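Local atomic coordinates of ribosomal RNA processing protein 6 (Trypanosoma brucei brucei, PDB entry 4NLC), a protein that probably degrades RNA from its 3' end as the exosome-associated exoribonuclease RRP6, represented here by a catalytic core that includes exonuclease and HRDC regions. Residues Ser49-Ser52 with Glu53-Leu56; Tyr63-Leu66 with Val67-Pro70; Gly150-Glu153 with Asp154-Leu158; His269-Pro272 with Asp273-Tyr276; Val343-Ala346 with Val347-Val351. The protein carries 1 engineered substitution. All blocks are in the same frame, centred on the assembly; numbering follows the deposited sequence.

Contact 1: residues Ser49-Ser52 with Glu53-Leu56; sequences SVPS and EQLL
V50 and L55, five residues apart, form the apolar centre of a tight turn: V50 CG1 lies 3.7 Å from L55 CD2, and the other methyl, L55 CD1, reaches V50 CB at 4.0 Å. The two branched side chains meet aslant, so both leucine methyls come near V50 CG1. Beneath them the backbone makes the i-to-i+3 bonds of a short 3-10 turn. Q54 N donates to P51 O at 2.8 Å, and L55 N to S52 O at 3.1 Å. Both donors stand above the carbonyl plane, the second 62° out of it, as the tight winding of the chain demands. P51 adds its ring to the same fold-back, its CB being 4.1 Å from Q54 CG. With CG beside its own backbone N (chi1 -63°) and a second bend at chi2, the Q54 side chain passes the proline and carries its amide away, where OE1 bonds to Y230 and NE2 to E92. E53 forms a salt bridge with K58. The turn belongs to the long loop between helix 42-46 and strand 71-74; V50 and L55 pack on F254 of helix 249-261, and L55 also meets L250 and L251.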
loop_
_atom_site.group_PDB
_atom_site.type_symbol
_atom_site.label_atom_id
_atom_site.label_comp_id
_atom_site.label_asym_id
_atom_site.label_seq_id
_atom_site.Cartn_x
_atom_site.Cartn_y
_atom_site.Cartn_z
ATOM N N SER A 49 -8.811 24.660 -1.404
ATOM C CA SER A 49 -8.175 25.233 -2.589
ATOM C C SER A 49 -6.699 24.870 -2.626
ATOM O O SER A 49 -6.095 24.591 -1.589
ATOM C CB SER A 49 -8.280 26.758 -2.565
ATOM O OG SER A 49 -9.581 27.207 -2.230
ATOM N N VAL A 50 -6.104 24.940 -3.816
ATOM C CA VAL A 50 -4.668 24.741 -4.007
ATOM C C VAL A 50 -4.002 26.071 -3.525
ATOM O O VAL A 50 -4.517 27.142 -3.871
ATOM C CB VAL A 50 -4.330 24.492 -5.508
ATOM C CG1 VAL A 50 -2.846 24.211 -5.693
ATOM C CG2 VAL A 50 -5.183 23.374 -6.114
ATOM N N PRO A 51 -2.893 26.042 -2.735
ATOM C CA PRO A 51 -2.250 27.314 -2.332
ATOM C C PRO A 51 -1.776 28.081 -3.570
ATOM O O PRO A 51 -1.036 27.535 -4.383
ATOM C CB PRO A 51 -1.083 26.864 -1.430
ATOM C CG PRO A 51 -1.371 25.423 -1.078
ATOM C CD PRO A 51 -2.141 24.870 -2.232
ATOM N N SER A 52 -2.253 29.329 -3.742
ATOM C CA SER A 52 -1.975 30.186 -4.905
ATOM C C SER A 52 -0.482 30.287 -5.296
ATOM O O SER A 52 -0.185 30.316 -6.493
ATOM C CB SER A 52 -2.587 31.572 -4.718
ATOM O OG SER A 52 -1.988 32.268 -3.637
ATOM N N GLU A 53 0.451 30.270 -4.308
ATOM C CA GLU A 53 1.901 30.303 -4.568
ATOM C C GLU A 53 2.357 29.056 -5.358
ATOM O O GLU A 53 3.312 29.128 -6.124
ATOM C CB GLU A 53 2.702 30.420 -3.261
ATOM C CG GLU A 53 2.689 31.799 -2.618
ATOM C CD GLU A 53 3.432 32.906 -3.345
ATOM O OE1 GLU A 53 4.658 32.766 -3.561
ATOM O OE2 GLU A 53 2.793 33.940 -3.650
ATOM N N GLN A 54 1.652 27.921 -5.185
ATOM C CA GLN A 54 1.986 26.675 -5.886
ATOM C C GLN A 54 1.614 26.717 -7.370
ATOM O O GLN A 54 2.147 25.925 -8.139
ATOM C CB GLN A 54 1.355 25.441 -5.196
ATOM C CG GLN A 54 1.862 25.199 -3.777
ATOM C CD GLN A 54 3.290 24.720 -3.686
ATOM O OE1 GLN A 54 3.925 24.361 -4.671
ATOM N NE2 GLN A 54 3.824 24.672 -2.482
ATOM N N LEU A 55 0.714 27.635 -7.766
ATOM C CA LEU A 55 0.221 27.764 -9.144
ATOM C C LEU A 55 0.975 28.795 -10.005
ATOM O O LEU A 55 0.630 28.964 -11.177
ATOM C CB LEU A 55 -1.294 28.027 -9.151
ATOM C CG LEU A 55 -2.086 27.017 -8.313
ATOM C CD1 LEU A 55 -3.324 27.638 -7.704
ATOM C CD2 LEU A 55 -2.347 25.710 -9.075
ATOM N N LEU A 56 2.046 29.414 -9.456
ATOM C CA LEU A 56 2.919 30.373 -10.151
ATOM C C LEU A 56 4.099 29.681 -10.836
ATOM O O LEU A 56 4.521 28.599 -10.413
ATOM C CB LEU A 56 3.496 31.392 -9.147
ATOM C CG LEU A 56 2.523 32.288 -8.392
ATOM C CD1 LEU A 56 3.199 32.911 -7.207
ATOM C CD2 LEU A 56 1.937 33.364 -9.311
#

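Contact 2: residues Tyr63-Leu66 with Val67-Pro70; sequences YLSL and VTCP
One water donates to the carbonyl oxygens of both L66 and C69, at 2.7 Å to L66 O and 3.0 Å to C69 O. It links these carbonyls across a turn whose direct bonds are modest. The first of these uses a side chain: V67 N donates to S65 OG at 3.0 Å with an angle of 143° at the hydrogen, the defining bond of an ST turn. S65 OG reaches this amide with chi1 at 164°, trans to its own backbone N and beside its own carbonyl carbon, and it also comes within 3.4 Å of V67 CB. The second is a weak bond from C69 N to S65 O, 2.9 Å long but bent to 125°. Together the pair makes an ST motif, loosely closed at its far end. C69 CB is equally near S65 O, at 2.9 Å, a close approach that goes with the curled backbone. C69 SG also touches L64 CD1 at 4.0 Å, a sulfur-to-methyl contact. T68 OG1 faces S65 CB at 3.8 Å. Around the turn, L66 and C69 rest on helix 213-224, where H224 also bonds to L64 O, and P70 starts the pairing with D120 that leads into strand 71-74. Chemically the turn relies on the bond to the serine hydroxyl, the shared water and the weak bond from C69 N to S65 O, with little apolar packing of its own; shape depends on polar groups close to solvent.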
loop_
_atom_site.group_PDB
_atom_site.type_symbol
_atom_site.label_atom_id
_atom_site.label_comp_id
_atom_site.label_asym_id
_atom_site.label_seq_id
_atom_site.Cartn_x
_atom_site.Cartn_y
_atom_site.Cartn_z
ATOM N N TYR A 63 17.727 19.005 -6.302
ATOM C CA TYR A 63 17.921 17.983 -5.286
ATOM C C TYR A 63 19.322 18.146 -4.691
ATOM O O TYR A 63 20.238 18.643 -5.352
ATOM C CB TYR A 63 17.749 16.585 -5.911
ATOM C CG TYR A 63 18.644 16.322 -7.109
ATOM C CD1 TYR A 63 18.276 16.740 -8.385
ATOM C CD2 TYR A 63 19.857 15.654 -6.965
ATOM C CE1 TYR A 63 19.112 16.535 -9.483
ATOM C CE2 TYR A 63 20.698 15.441 -8.058
ATOM C CZ TYR A 63 20.309 15.862 -9.321
ATOM O OH TYR A 63 21.104 15.622 -10.420
ATOM N N LEU A 64 19.484 17.735 -3.456
ATOM C CA LEU A 64 20.757 17.863 -2.755
ATOM C C LEU A 64 21.690 16.707 -3.113
ATOM O O LEU A 64 21.285 15.764 -3.798
ATOM C CB LEU A 64 20.497 17.895 -1.234
ATOM C CG LEU A 64 19.562 18.980 -0.688
ATOM C CD1 LEU A 64 19.652 19.029 0.819
ATOM C CD2 LEU A 64 19.911 20.360 -1.248
ATOM N N SER A 65 22.947 16.794 -2.686
ATOM C CA SER A 65 23.880 15.705 -2.912
ATOM C C SER A 65 23.535 14.596 -1.937
ATOM O O SER A 65 23.295 14.872 -0.745
ATOM C CB SER A 65 25.307 16.158 -2.636
ATOM O OG SER A 65 26.144 15.024 -2.500
ATOM N N LEU A 66 23.586 13.349 -2.410
ATOM C CA LEU A 66 23.373 12.191 -1.530
ATOM C C LEU A 66 24.562 12.014 -0.553
ATOM O O LEU A 66 24.407 11.394 0.493
ATOM C CB LEU A 66 23.144 10.906 -2.341
ATOM C CG LEU A 66 21.790 10.757 -3.026
ATOM C CD1 LEU A 66 21.794 9.545 -3.938
ATOM C CD2 LEU A 66 20.652 10.655 -2.013
ATOM N N VAL A 67 25.722 12.601 -0.870
ATOM C CA VAL A 67 26.922 12.509 -0.024
ATOM C C VAL A 67 26.740 13.324 1.273
ATOM O O VAL A 67 26.999 12.803 2.360
ATOM C CB VAL A 67 28.218 12.922 -0.797
ATOM C CG1 VAL A 67 29.460 12.834 0.085
ATOM C CG2 VAL A 67 28.411 12.086 -2.059
ATOM N N THR A 68 26.276 14.584 1.160
ATOM C CA THR A 68 26.166 15.493 2.303
ATOM C C THR A 68 24.726 15.818 2.766
ATOM O O THR A 68 24.554 16.590 3.713
ATOM C CB THR A 68 26.948 16.761 2.002
ATOM O OG1 THR A 68 26.508 17.298 0.757
ATOM C CG2 THR A 68 28.450 16.519 1.951
ATOM N N CYS A 69 23.700 15.222 2.127
ATOM C CA CYS A 69 22.301 15.470 2.493
ATOM C C CYS A 69 22.023 14.781 3.814
ATOM O O CYS A 69 22.284 13.572 3.912
ATOM C CB CYS A 69 21.340 14.983 1.407
ATOM S SG CYS A 69 19.587 15.164 1.835
ATOM N N PRO A 70 21.460 15.494 4.821
ATOM C CA PRO A 70 21.148 14.819 6.089
ATOM C C PRO A 70 20.048 13.796 5.870
ATOM O O PRO A 70 19.100 14.025 5.097
ATOM C CB PRO A 70 20.698 15.957 7.017
ATOM C CG PRO A 70 21.096 17.216 6.343
ATOM C CD PRO A 70 21.084 16.921 4.874
HETATM O O HOH W 1 22.268 11.096 2.137
#

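Contact 3: residues Gly150-Glu153 with Asp154-Leu158; sequences GARE and DVRWL
E153 and W157 have nearly the same first torsion, chi1 -64° and -65°, each placing CG opposite its own carbonyl carbon; this lays the indole across the first turn of helix 152-162. E153 CB then sits over the face of the six-membered ring, 3.8 Å from its centroid, in a CH-pi contact. The E153 carbonyl oxygen overhangs the same indole toward its rim, 3.1 Å from W157 CG, while accepting W157 N at 2.8 Å. The glutamate chain bends at chi2, and its carboxylate is turned 41° to the ring. Two residues earlier V155 N donates to A151 O at 2.9 Å, and A151 CB meets V155 CG2 at 4.1 Å. A water donates to G150 O and accepts from D154 N at the helix start. R156 passes its NE along R152 O, while its NH2 makes a salt bridge with E263. H99 stacks on W157, and D154 OD2 lies close to D96 OD1, consistent with the acidic cluster of DEDD-type exonucleases. Chemically, E153 CB and the H99 stack probably help to hold the indole's orientation, while the carbonyl oxygen near its rim probably sets partial negative charge against the pi cloud.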
loop_
_atom_site.group_PDB
_atom_site.type_symbol
_atom_site.label_atom_id
_atom_site.label_comp_id
_atom_site.label_asym_id
_atom_site.label_seq_id
_atom_site.Cartn_x
_atom_site.Cartn_y
_atom_site.Cartn_z
ATOM N N GLY A 150 2.623 8.345 -8.092
ATOM C CA GLY A 150 1.765 7.187 -8.301
ATOM C C GLY A 150 1.226 6.719 -6.972
ATOM O O GLY A 150 1.659 5.677 -6.451
ATOM N N ALA A 151 0.308 7.535 -6.412
ATOM C CA ALA A 151 -0.244 7.412 -5.058
ATOM C C ALA A 151 -1.498 6.529 -4.873
ATOM O O ALA A 151 -2.019 6.499 -3.766
ATOM C CB ALA A 151 -0.538 8.811 -4.529
ATOM N N ARG A 152 -2.009 5.855 -5.916
ATOM C CA ARG A 152 -3.252 5.051 -5.789
ATOM C C ARG A 152 -3.244 4.106 -4.560
ATOM O O ARG A 152 -4.143 4.201 -3.724
ATOM C CB ARG A 152 -3.565 4.294 -7.098
ATOM C CG ARG A 152 -4.885 3.495 -7.084
ATOM C CD ARG A 152 -5.944 4.055 -8.031
ATOM N NE ARG A 152 -5.505 4.054 -9.430
ATOM C CZ ARG A 152 -5.898 4.934 -10.349
ATOM N NH1 ARG A 152 -6.753 5.900 -10.032
ATOM N NH2 ARG A 152 -5.439 4.856 -11.590
ATOM N N GLU A 153 -2.207 3.253 -4.425
ATOM C CA GLU A 153 -2.067 2.325 -3.294
ATOM C C GLU A 153 -1.743 3.048 -1.985
ATOM O O GLU A 153 -2.327 2.731 -0.943
ATOM C CB GLU A 153 -1.059 1.210 -3.611
ATOM C CG GLU A 153 -1.519 0.317 -4.763
ATOM C CD GLU A 153 -1.541 -1.186 -4.544
ATOM O OE1 GLU A 153 -0.691 -1.883 -5.146
ATOM O OE2 GLU A 153 -2.452 -1.675 -3.834
ATOM N N ASP A 154 -0.863 4.067 -2.055
ATOM C CA ASP A 154 -0.440 4.853 -0.898
ATOM C C ASP A 154 -1.595 5.460 -0.149
ATOM O O ASP A 154 -1.641 5.376 1.084
ATOM C CB ASP A 154 0.562 5.939 -1.309
ATOM C CG ASP A 154 1.917 5.398 -1.702
ATOM O OD1 ASP A 154 2.049 4.172 -1.835
ATOM O OD2 ASP A 154 2.859 6.196 -1.806
ATOM N N VAL A 155 -2.527 6.060 -0.897
ATOM C CA VAL A 155 -3.724 6.724 -0.369
ATOM C C VAL A 155 -4.515 5.712 0.470
ATOM O O VAL A 155 -4.985 6.031 1.552
ATOM C CB VAL A 155 -4.569 7.332 -1.555
ATOM C CG1 VAL A 155 -6.019 7.621 -1.157
ATOM C CG2 VAL A 155 -3.898 8.582 -2.120
ATOM N N ARG A 156 -4.647 4.500 -0.049
ATOM C CA ARG A 156 -5.372 3.403 0.583
ATOM C C ARG A 156 -4.622 2.894 1.825
ATOM O O ARG A 156 -5.206 2.749 2.885
ATOM C CB ARG A 156 -5.606 2.283 -0.457
ATOM C CG ARG A 156 -6.775 2.613 -1.377
ATOM C CD ARG A 156 -6.815 1.695 -2.593
ATOM N NE ARG A 156 -7.385 2.389 -3.750
ATOM C CZ ARG A 156 -8.667 2.346 -4.100
ATOM N NH1 ARG A 156 -9.534 1.634 -3.388
ATOM N NH2 ARG A 156 -9.090 3.005 -5.168
ATOM N N TRP A 157 -3.339 2.629 1.686
ATOM C CA TRP A 157 -2.456 2.148 2.750
ATOM C C TRP A 157 -2.503 3.030 3.979
ATOM O O TRP A 157 -2.711 2.511 5.083
ATOM C CB TRP A 157 -1.019 2.027 2.224
ATOM C CG TRP A 157 -0.853 0.980 1.150
ATOM C CD1 TRP A 157 -1.722 -0.030 0.842
ATOM C CD2 TRP A 157 0.268 0.832 0.264
ATOM N NE1 TRP A 157 -1.205 -0.807 -0.173
ATOM C CE2 TRP A 157 0.024 -0.310 -0.535
ATOM C CE3 TRP A 157 1.485 1.519 0.105
ATOM C CZ2 TRP A 157 0.942 -0.769 -1.496
ATOM C CZ3 TRP A 157 2.387 1.076 -0.862
ATOM C CH2 TRP A 157 2.115 -0.062 -1.642
ATOM N N LEU A 158 -2.364 4.380 3.782
ATOM C CA LEU A 158 -2.375 5.385 4.848
ATOM C C LEU A 158 -3.641 5.277 5.679
ATOM O O LEU A 158 -3.600 5.423 6.891
ATOM C CB LEU A 158 -2.247 6.817 4.257
ATOM C CG LEU A 158 -0.845 7.286 3.777
ATOM C CD1 LEU A 158 -0.917 8.694 3.188
ATOM C CD2 LEU A 158 0.127 7.327 4.901
HETATM O O HOH W 2 0.460 4.024 -4.732
#

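Contact 4: residues His269-Pro272 with Asp273-Tyr276; sequences HLDP and DVTY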
loop_
_atom_site.group_PDB
_atom_site.type_symbol
_atom_site.label_atom_id
_atom_site.label_comp_id
_atom_site.label_asym_id
_atom_site.label_seq_id
_atom_site.Cartn_x
_atom_site.Cartn_y
_atom_site.Cartn_z
ATOM N N HIS A 269 -12.234 -8.184 -0.650
ATOM C CA HIS A 269 -13.602 -8.619 -0.929
ATOM C C HIS A 269 -13.706 -10.081 -1.412
ATOM O O HIS A 269 -13.356 -10.373 -2.563
ATOM C CB HIS A 269 -14.145 -7.655 -2.000
ATOM C CG HIS A 269 -13.059 -6.753 -2.530
ATOM N ND1 HIS A 269 -12.001 -7.256 -3.289
ATOM C CD2 HIS A 269 -12.838 -5.434 -2.299
ATOM C CE1 HIS A 269 -11.202 -6.227 -3.520
ATOM N NE2 HIS A 269 -11.662 -5.107 -2.950
ATOM N N LEU A 270 -14.171 -10.996 -0.538
ATOM C CA LEU A 270 -14.348 -12.402 -0.937
ATOM C C LEU A 270 -15.784 -12.648 -1.354
ATOM O O LEU A 270 -16.698 -12.563 -0.529
ATOM C CB LEU A 270 -13.923 -13.415 0.153
ATOM C CG LEU A 270 -13.895 -14.949 -0.187
ATOM C CD1 LEU A 270 -15.233 -15.629 0.012
ATOM C CD2 LEU A 270 -13.206 -15.281 -1.527
ATOM N N ASP A 271 -15.970 -12.966 -2.635
ATOM C CA ASP A 271 -17.275 -13.285 -3.192
ATOM C C ASP A 271 -17.304 -14.815 -3.294
ATOM O O ASP A 271 -16.581 -15.388 -4.119
ATOM C CB ASP A 271 -17.484 -12.609 -4.563
ATOM C CG ASP A 271 -18.942 -12.453 -4.962
ATOM O OD1 ASP A 271 -19.731 -13.394 -4.720
ATOM O OD2 ASP A 271 -19.296 -11.383 -5.512
ATOM N N PRO A 272 -18.065 -15.504 -2.412
ATOM C CA PRO A 272 -18.058 -16.981 -2.434
ATOM C C PRO A 272 -18.614 -17.620 -3.712
ATOM O O PRO A 272 -18.402 -18.817 -3.932
ATOM C CB PRO A 272 -18.865 -17.369 -1.190
ATOM C CG PRO A 272 -18.948 -16.100 -0.357
ATOM C CD PRO A 272 -18.939 -14.984 -1.337
ATOM N N ASP A 273 -19.305 -16.818 -4.555
ATOM C CA ASP A 273 -19.882 -17.268 -5.824
ATOM C C ASP A 273 -19.025 -16.857 -7.036
ATOM O O ASP A 273 -19.252 -17.390 -8.122
ATOM C CB ASP A 273 -21.313 -16.684 -6.026
ATOM C CG ASP A 273 -22.256 -16.655 -4.828
ATOM O OD1 ASP A 273 -22.196 -17.583 -3.996
ATOM O OD2 ASP A 273 -23.101 -15.740 -4.765
ATOM N N VAL A 274 -18.081 -15.882 -6.870
ATOM C CA VAL A 274 -17.326 -15.279 -7.985
ATOM C C VAL A 274 -15.776 -15.348 -7.882
ATOM O O VAL A 274 -15.154 -15.781 -8.850
ATOM C CB VAL A 274 -17.793 -13.792 -8.201
ATOM C CG1 VAL A 274 -17.053 -13.111 -9.356
ATOM C CG2 VAL A 274 -19.309 -13.695 -8.412
ATOM N N THR A 275 -15.160 -14.830 -6.781
ATOM C CA THR A 275 -13.695 -14.670 -6.594
ATOM C C THR A 275 -12.860 -15.849 -7.117
ATOM O O THR A 275 -11.879 -15.606 -7.828
ATOM C CB THR A 275 -13.313 -14.313 -5.142
ATOM O OG1 THR A 275 -14.146 -13.259 -4.676
ATOM C CG2 THR A 275 -11.863 -13.850 -5.010
ATOM N N TYR A 276 -13.255 -17.107 -6.790
ATOM C CA TYR A 276 -12.559 -18.308 -7.256
ATOM C C TYR A 276 -12.393 -18.344 -8.809
ATOM O O TYR A 276 -11.318 -18.703 -9.288
ATOM C CB TYR A 276 -13.223 -19.586 -6.699
ATOM C CG TYR A 276 -14.466 -20.040 -7.431
ATOM C CD1 TYR A 276 -15.713 -19.497 -7.134
ATOM C CD2 TYR A 276 -14.399 -21.025 -8.411
ATOM C CE1 TYR A 276 -16.859 -19.909 -7.807
ATOM C CE2 TYR A 276 -15.542 -21.453 -9.086
ATOM C CZ TYR A 276 -16.770 -20.897 -8.774
ATOM O OH TYR A 276 -17.898 -21.320 -9.435
#
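D271 and T275 exchange bonds around an Asx motif that leads into helix 275-280, with V274 at the N-cap position. The aspartate backbone is satisfied at both ends. D271 N donates to T275 OG1 at 2.8 Å and 161°, a short and fairly straight bond. D271 O accepts twice: from T275 N at 3.1 Å, a donor tilted 15° from the carbonyl plane, and from V274 N at 3.2 Å, which stands well above that plane. The Asx bond itself is weak, D273 N lying 3.5 Å from D271 OD1. T275 reaches back because OG1 lies beside its own backbone N (chi1 -48°), turned toward the incoming chain. Its CB is meanwhile brought to 3.7 Å from L270 CD2, so the leucine methyl packs against the threonine. D271 OD1 and D273 OD2 are two acidic oxygens 4.1 Å apart, and the likely repulsion is probably eased by R296, which forms a salt bridge with D273 OD1. N300 bonds to P272 O, and L270 and Y276 touch helix 289-309, so the turn seats the start of one helix against another. The D271 carboxylate also lies against a valine methyl, D271 CG to V274 CG2 at 3.7 Å.

Contact 5: residues Val343-Ala346 with Val347-Val351; sequences VSVA and VRTNV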
loop_
_atom_site.group_PDB
_atom_site.type_symbol
_atom_site.label_atom_id
_atom_site.label_comp_id
_atom_site.label_asym_id
_atom_site.label_seq_id
_atom_site.Cartn_x
_atom_site.Cartn_y
_atom_site.Cartn_z
ATOM N N VAL A 343 4.009 -26.947 1.794
ATOM C CA VAL A 343 2.954 -27.046 2.805
ATOM C C VAL A 343 3.078 -25.999 3.921
ATOM O O VAL A 343 4.006 -26.040 4.723
ATOM C CB VAL A 343 2.791 -28.478 3.386
ATOM C CG1 VAL A 343 1.575 -28.559 4.308
ATOM C CG2 VAL A 343 2.677 -29.520 2.277
ATOM N N SER A 344 2.069 -25.125 4.028
ATOM C CA SER A 344 2.017 -24.136 5.103
ATOM C C SER A 344 1.516 -24.800 6.396
ATOM O O SER A 344 0.977 -25.916 6.359
ATOM C CB SER A 344 1.104 -22.973 4.719
ATOM O OG SER A 344 -0.268 -23.330 4.806
ATOM N N VAL A 345 1.679 -24.112 7.531
ATOM C CA VAL A 345 1.190 -24.583 8.821
ATOM C C VAL A 345 -0.354 -24.665 8.768
ATOM O O VAL A 345 -0.903 -25.705 9.117
ATOM C CB VAL A 345 1.760 -23.740 9.998
ATOM C CG1 VAL A 345 0.967 -23.938 11.290
ATOM C CG2 VAL A 345 3.231 -24.074 10.224
ATOM N N ALA A 346 -1.019 -23.626 8.210
ATOM C CA ALA A 346 -2.475 -23.549 8.017
ATOM C C ALA A 346 -3.031 -24.826 7.348
ATOM O O ALA A 346 -3.997 -25.409 7.852
ATOM C CB ALA A 346 -2.834 -22.316 7.187
ATOM N N VAL A 347 -2.377 -25.280 6.262
ATOM C CA VAL A 347 -2.746 -26.488 5.522
ATOM C C VAL A 347 -2.468 -27.755 6.361
ATOM O O VAL A 347 -3.347 -28.616 6.473
ATOM C CB VAL A 347 -2.060 -26.538 4.130
ATOM C CG1 VAL A 347 -2.081 -27.949 3.542
ATOM C CG2 VAL A 347 -2.695 -25.540 3.168
ATOM N N ARG A 348 -1.256 -27.859 6.948
ATOM C CA ARG A 348 -0.883 -29.032 7.755
ATOM C C ARG A 348 -1.813 -29.226 8.953
ATOM O O ARG A 348 -2.249 -30.347 9.198
ATOM C CB ARG A 348 0.588 -28.966 8.201
ATOM C CG ARG A 348 1.118 -30.298 8.756
ATOM C CD ARG A 348 2.638 -30.365 8.820
ATOM N NE ARG A 348 3.241 -30.624 7.506
ATOM C CZ ARG A 348 3.435 -31.834 6.981
ATOM N NH1 ARG A 348 3.060 -32.923 7.644
ATOM N NH2 ARG A 348 3.994 -31.963 5.786
ATOM N N THR A 349 -2.157 -28.129 9.658
ATOM C CA THR A 349 -3.030 -28.202 10.831
ATOM C C THR A 349 -4.481 -28.516 10.419
ATOM O O THR A 349 -5.153 -29.253 11.138
ATOM C CB THR A 349 -2.877 -26.968 11.773
ATOM O OG1 THR A 349 -3.872 -27.011 12.786
ATOM C CG2 THR A 349 -3.014 -25.656 11.073
ATOM N N ASN A 350 -4.925 -28.043 9.246
ATOM C CA ASN A 350 -6.289 -28.281 8.754
ATOM C C ASN A 350 -6.403 -29.261 7.579
ATOM O O ASN A 350 -7.396 -29.224 6.857
ATOM C CB ASN A 350 -6.966 -26.952 8.414
ATOM C CG ASN A 350 -7.048 -26.018 9.588
ATOM O OD1 ASN A 350 -6.216 -25.126 9.758
ATOM N ND2 ASN A 350 -8.006 -26.252 10.463
ATOM N N VAL A 351 -5.447 -30.200 7.446
ATOM C CA VAL A 351 -5.416 -31.234 6.386
ATOM C C VAL A 351 -6.697 -32.110 6.348
ATOM O O VAL A 351 -7.107 -32.534 5.257
ATOM C CB VAL A 351 -4.116 -32.091 6.476
ATOM C CG1 VAL A 351 -4.047 -32.922 7.768
ATOM C CG2 VAL A 351 -3.916 -32.956 5.241
#
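V343 and V347 flank a serine N-cap at the start of helix 345-349, in the HRDC region, and their side chains cross at about a right angle, CG1 to CG1 at 3.8 Å. V343 CG1, set trans to its backbone N (chi1 -173°), is thereby aimed at the first helical turn; it also meets R348 CB at 4.0 Å, while the arginine chain extends past it obliquely. Between the two valines S344 does the capping. Its OG, held between its own backbone N and carbonyl carbon (chi1 75°), accepts V347 N at 3.2 Å and lies 3.7 Å from V347 CG2, so the hydroxyl meets both the amide and a methyl of V347. The same OG is hydrogen-bonded to V316 O. S344 O in turn accepts R348 N at 3.0 Å, the first helical bond after the cap. Behind this, V343 and R348 touch L337 of helix 333-339, and V347 packs on M317 and C340; the latter's partner in a disulfide seen in another structure of the protein is here the engineered S321. At the far end of the short helix, N350 N donates to A346 O at 3.1 Å, tilted 32° from the carbonyl plane.

Overall arrangement
All five contacts are short-range turns or helix starts, strung in series along one chain, and none touches another. Contact 3 is the most central, about 6 Å from the centre of the chain, and holds D154 beside D96, consistent with the acidic site of DEDD-type exonucleases; the other contacts are centred 23 Å or more from it. Contacts 1 and 3 both pack on helix 249-261. Contact 2 stands apart on helix 213-224. Contact 4 comes within about 7 Å of contact 3 at the nearest atoms; bound glycol, probably from crystallisation, lies about 5 Å from the H269 side chain and about 8 Å from that of E153. Contact 5, in the HRDC region, is centred 33 Å from contact 3.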